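Local coordinates for apaG protein (Shewanella oneidensis, PDB 1TZA), which is of unknown function but belongs to the ApaG family, whose domain is grouped with the immunoglobulin-like E-set beta-sandwich folds, at residues R49-T54 with A112-F117; Y100-V103 with H109-A112. One frame throughout, in Å; residues are numbered along the deposited sequence.

Interaction 1. Residues R49-T54 with A112-F117; sequences RHWIIT and AIIKPF
Trp-51 meets Ile-114 and Phe-117 in a purely apolar, buried contact between strands 44-55 and 109-120, which belong to one sheet but are not neighbours in it. Strand 93-104 runs between them, and the nearest CA atoms, those of Trp-51 and Ile-114, are 8.8 Å apart, so side chains alone bridge the gap. Ile-114 touches the indole with both branches: its CG2 comes within 3.5 Å of Trp-51 CZ3, while CD1 sits over one face of the six-membered ring, 4.1 Å from the centroid, in a CH-pi contact. Phe-117 approaches the same indole corner from further along its strand, with CE2 3.8 Å from Trp-51 CZ3. The two aromatic planes stand at 89°, and the indole carbon lies at the edge of the Phe-117 ring, near its plane. With CG set between the backbone N and carbonyl carbon, the chi1 of 59° brings the far end of the Phe-117 ring, CE2 and CZ, up to the tryptophan. Met-96 of the intervening strand touches both aromatic residues, and Tyr-32 and Tyr-83 of the other sheet also reach Trp-51. Only carbon atoms meet here, which implies that dispersion and the burial of apolar surface hold these side chains together.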
loop_
_atom_site.group_PDB
_atom_site.type_symbol
_atom_site.label_atom_id
_atom_site.label_comp_id
_atom_site.label_asym_id
_atom_site.label_seq_id
_atom_site.Cartn_x
_atom_site.Cartn_y
_atom_site.Cartn_z
ATOM N N ARG A 49 13.187 7.601 10.680
ATOM C CA ARG A 49 11.862 8.183 10.579
ATOM C C ARG A 49 11.162 7.886 11.887
ATOM O O ARG A 49 11.485 6.916 12.574
ATOM C CB ARG A 49 11.071 7.585 9.414
ATOM C CG ARG A 49 10.809 6.093 9.499
ATOM C CD ARG A 49 9.832 5.652 8.406
ATOM N NE ARG A 49 10.136 4.318 7.893
ATOM C CZ ARG A 49 9.971 3.186 8.570
ATOM N NH1 ARG A 49 9.491 3.205 9.804
ATOM N NH2 ARG A 49 10.298 2.034 8.011
ATOM N N HIS A 50 10.221 8.743 12.241
ATOM C CA HIS A 50 9.457 8.574 13.461
ATOM C C HIS A 50 8.072 9.119 13.170
ATOM O O HIS A 50 7.887 10.325 13.020
ATOM C CB HIS A 50 10.099 9.335 14.623
ATOM C CG HIS A 50 9.308 9.269 15.892
ATOM N ND1 HIS A 50 8.921 8.076 16.468
ATOM C CD2 HIS A 50 8.801 10.246 16.678
ATOM C CE1 HIS A 50 8.207 8.324 17.551
ATOM N NE2 HIS A 50 8.118 9.632 17.701
ATOM N N TRP A 51 7.109 8.211 13.071
ATOM C CA TRP A 51 5.734 8.564 12.770
ATOM C C TRP A 51 4.821 8.500 13.984
ATOM O O TRP A 51 5.086 7.784 14.946
ATOM C CB TRP A 51 5.161 7.618 11.704
ATOM C CG TRP A 51 5.716 7.768 10.313
ATOM C CD1 TRP A 51 6.435 6.838 9.608
ATOM C CD2 TRP A 51 5.504 8.870 9.425
ATOM N NE1 TRP A 51 6.673 7.291 8.333
ATOM C CE2 TRP A 51 6.116 8.535 8.192
ATOM C CE3 TRP A 51 4.857 10.107 9.548
ATOM C CZ2 TRP A 51 6.093 9.396 7.089
ATOM C CZ3 TRP A 51 4.835 10.964 8.446
ATOM C CH2 TRP A 51 5.451 10.603 7.234
ATOM N N ILE A 52 3.746 9.274 13.921
ATOM C CA ILE A 52 2.717 9.289 14.947
ATOM C C ILE A 52 1.457 9.220 14.100
ATOM O O ILE A 52 1.154 10.128 13.331
ATOM C CB ILE A 52 2.727 10.583 15.796
ATOM C CG1 ILE A 52 3.911 10.559 16.769
ATOM C CG2 ILE A 52 1.422 10.715 16.579
ATOM C CD1 ILE A 52 5.238 10.852 16.122
ATOM N N ILE A 53 0.745 8.115 14.227
ATOM C CA ILE A 53 -0.457 7.875 13.460
ATOM C C ILE A 53 -1.660 7.848 14.391
ATOM O O ILE A 53 -1.672 7.116 15.383
ATOM C CB ILE A 53 -0.321 6.532 12.708
ATOM C CG1 ILE A 53 0.995 6.544 11.909
ATOM C CG2 ILE A 53 -1.519 6.305 11.801
ATOM C CD1 ILE A 53 1.384 5.201 11.321
ATOM N N THR A 54 -2.670 8.649 14.058
ATOM C CA THR A 54 -3.872 8.755 14.870
ATOM C C THR A 54 -5.154 8.487 14.092
ATOM O O THR A 54 -5.360 9.063 13.024
ATOM C CB THR A 54 -3.961 10.165 15.482
ATOM O OG1 THR A 54 -2.718 10.480 16.123
ATOM C CG2 THR A 54 -5.090 10.243 16.503
ATOM N N ALA A 112 14.015 16.792 10.027
ATOM C CA ALA A 112 13.170 17.350 8.982
ATOM C C ALA A 112 11.757 17.086 9.492
ATOM O O ALA A 112 11.361 15.932 9.664
ATOM C CB ALA A 112 13.400 16.626 7.657
ATOM N N ILE A 113 11.009 18.149 9.762
ATOM C CA ILE A 113 9.656 18.010 10.274
ATOM C C ILE A 113 8.673 17.604 9.193
ATOM O O ILE A 113 8.755 18.058 8.055
ATOM C CB ILE A 113 9.158 19.325 10.908
ATOM C CG1 ILE A 113 10.147 19.787 11.974
ATOM C CG2 ILE A 113 7.778 19.118 11.540
ATOM C CD1 ILE A 113 9.872 21.181 12.495
ATOM N N ILE A 114 7.747 16.731 9.570
ATOM C CA ILE A 114 6.708 16.267 8.671
ATOM C C ILE A 114 5.393 16.777 9.259
ATOM O O ILE A 114 4.866 16.201 10.207
ATOM C CB ILE A 114 6.679 14.725 8.593
ATOM C CG1 ILE A 114 8.066 14.194 8.212
ATOM C CG2 ILE A 114 5.658 14.288 7.556
ATOM C CD1 ILE A 114 8.285 12.730 8.561
ATOM N N LYS A 115 4.882 17.869 8.697
ATOM C CA LYS A 115 3.640 18.475 9.161
ATOM C C LYS A 115 2.499 17.477 9.139
ATOM O O LYS A 115 2.487 16.545 8.332
ATOM C CB LYS A 115 3.263 19.674 8.281
ATOM C CG LYS A 115 4.327 20.750 8.205
ATOM C CD LYS A 115 4.621 21.351 9.573
ATOM C CE LYS A 115 5.670 22.461 9.469
ATOM N NZ LYS A 115 6.100 22.986 10.802
ATOM N N PRO A 116 1.516 17.658 10.032
ATOM C CA PRO A 116 0.391 16.725 10.043
ATOM C C PRO A 116 -0.418 16.780 8.744
ATOM O O PRO A 116 -0.686 17.854 8.207
ATOM C CB PRO A 116 -0.415 17.167 11.270
ATOM C CG PRO A 116 -0.056 18.625 11.428
ATOM C CD PRO A 116 1.424 18.620 11.147
ATOM N N PHE A 117 -0.779 15.610 8.233
ATOM C CA PHE A 117 -1.581 15.504 7.024
ATOM C C PHE A 117 -2.643 14.433 7.282
ATOM O O PHE A 117 -2.441 13.520 8.082
ATOM C CB PHE A 117 -0.705 15.151 5.800
ATOM C CG PHE A 117 0.065 13.862 5.937
ATOM C CD1 PHE A 117 -0.529 12.637 5.620
ATOM C CD2 PHE A 117 1.387 13.873 6.367
ATOM C CE1 PHE A 117 0.192 11.432 5.729
ATOM C CE2 PHE A 117 2.117 12.677 6.483
ATOM C CZ PHE A 117 1.513 11.454 6.160
#

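Interaction 2. Residues Y100-V103 with H109-A112; sequences YGMV and HFNA
Backbone hydrogen bonds join residues 100-103 to 109-112 in antiparallel register, two at Tyr-100 with Ala-112 and two at Met-102 with Phe-110. Tyr-100 N donates to Ala-112 O at 3.0 Å, and Met-102 N reaches Phe-110 O at 2.8 Å. The return bond from Phe-110 N to Met-102 O is 2.9 Å long. CH-pi contacts form on both sides of the sheet. Phe-110 takes the crowded position between its backbone N and carbonyl carbon (chi1 62°), which folds the ring back over its partner strand, and CB of selenomethionine Met-102 lies 3.7 Å from the ring centroid. An alanine in place of Phe-110 would probably leave Met-102 CB without this aromatic cover and open a gap beside Ile-8 of strand 8-19, which also touches the Phe-110 side chain. On the side of the sheet that carries Val-103 and His-109, Val-103 CG2 sits over one face of the His-109 ring, 4.0 Å from its centroid. Apolar packing adds Met-102 CG against Ala-112 CB at 3.8 Å, while the hydroxyl of Tyr-100 hydrogen-bonds to that of Tyr-83, outside the two segments. Paired strands joined by a short connection make this a beta hairpin within the sandwich-like fold.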
loop_
_atom_site.group_PDB
_atom_site.type_symbol
_atom_site.label_atom_id
_atom_site.label_comp_id
_atom_site.label_asym_id
_atom_site.label_seq_id
_atom_site.Cartn_x
_atom_site.Cartn_y
_atom_site.Cartn_z
ATOM N N TYR A 100 11.996 13.083 10.412
ATOM C CA TYR A 100 12.986 12.254 9.748
ATOM C C TYR A 100 14.312 12.634 10.381
ATOM O O TYR A 100 14.610 13.822 10.526
ATOM C CB TYR A 100 13.047 12.568 8.249
ATOM C CG TYR A 100 11.878 12.069 7.446
ATOM C CD1 TYR A 100 11.438 10.753 7.565
ATOM C CD2 TYR A 100 11.242 12.895 6.524
ATOM C CE1 TYR A 100 10.392 10.266 6.778
ATOM C CE2 TYR A 100 10.195 12.424 5.729
ATOM C CZ TYR A 100 9.776 11.101 5.860
ATOM O OH TYR A 100 8.760 10.610 5.060
ATOM N N GLY A 101 15.103 11.645 10.776
ATOM C CA GLY A 101 16.395 11.949 11.364
ATOM C C GLY A 101 17.400 12.125 10.243
ATOM O O GLY A 101 17.831 11.143 9.644
HETATM N N MSE A 102 17.769 13.368 9.944
HETATM C CA MSE A 102 18.725 13.643 8.868
HETATM C C MSE A 102 20.157 13.821 9.364
HETATM O O MSE A 102 20.388 14.164 10.521
HETATM C CB MSE A 102 18.343 14.928 8.118
HETATM C CG MSE A 102 16.879 15.062 7.708
HETATM SE SE MSE A 102 16.325 13.814 6.343
HETATM C CE MSE A 102 17.708 14.149 5.012
ATOM N N VAL A 103 21.113 13.588 8.471
ATOM C CA VAL A 103 22.523 13.792 8.774
ATOM C C VAL A 103 23.117 14.430 7.524
ATOM O O VAL A 103 22.827 14.002 6.404
ATOM C CB VAL A 103 23.274 12.470 9.108
ATOM C CG1 VAL A 103 23.162 11.487 7.959
ATOM C CG2 VAL A 103 24.744 12.776 9.405
ATOM N N HIS A 109 23.787 16.167 12.639
ATOM C CA HIS A 109 22.458 15.569 12.723
ATOM C C HIS A 109 21.367 16.597 13.015
ATOM O O HIS A 109 21.516 17.441 13.895
ATOM C CB HIS A 109 22.441 14.512 13.826
ATOM C CG HIS A 109 23.327 13.339 13.555
ATOM N ND1 HIS A 109 22.915 12.247 12.822
ATOM C CD2 HIS A 109 24.607 13.087 13.918
ATOM C CE1 HIS A 109 23.902 11.372 12.746
ATOM N NE2 HIS A 109 24.939 11.857 13.403
ATOM N N PHE A 110 20.267 16.515 12.276
ATOM C CA PHE A 110 19.146 17.423 12.485
ATOM C C PHE A 110 17.854 16.737 12.062
ATOM O O PHE A 110 17.884 15.637 11.512
ATOM C CB PHE A 110 19.333 18.724 11.699
ATOM C CG PHE A 110 19.403 18.534 10.216
ATOM C CD1 PHE A 110 20.518 17.941 9.629
ATOM C CD2 PHE A 110 18.359 18.963 9.398
ATOM C CE1 PHE A 110 20.599 17.783 8.246
ATOM C CE2 PHE A 110 18.427 18.810 8.010
ATOM C CZ PHE A 110 19.551 18.219 7.434
ATOM N N ASN A 111 16.721 17.384 12.314
ATOM C CA ASN A 111 15.442 16.788 11.963
ATOM C C ASN A 111 14.658 17.548 10.910
ATOM O O ASN A 111 14.650 18.776 10.888
ATOM C CB ASN A 111 14.572 16.639 13.209
ATOM C CG ASN A 111 15.217 15.770 14.270
ATOM O OD1 ASN A 111 15.565 14.611 14.023
ATOM N ND2 ASN A 111 15.381 16.328 15.463
ATOM N N ALA A 112 14.015 16.792 10.027
ATOM C CA ALA A 112 13.170 17.350 8.982
ATOM C C ALA A 112 11.757 17.086 9.492
ATOM O O ALA A 112 11.361 15.932 9.664
ATOM C CB ALA A 112 13.400 16.626 7.657
#

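In the fold
Strand 109-120 carries one side of both interactions, which share Ala-112 and whose centres are about 13 Å apart. Along the chain, 49-54 comes first, then 100-103, and finally the continuous run 109-117 that closes both. Interaction 2 pairs neighbouring strands near the turn of the hairpin, whereas interaction 1 spans strand 93-104; the centre of interaction 2 is about 15 Å, and that of interaction 1 about 6 Å, from the centre of the chain. Tyr-100 connects them, its CE2 lying 3.4 Å from Ile-114 CD1 and its OH 3.6 Å from Trp-51 CZ2. The pair illustrates how a beta-sandwich combines local backbone pairing with side-chain packing across non-adjacent strands, so that the buried side of the hairpin, with Tyr-100, continues into the core around Trp-51.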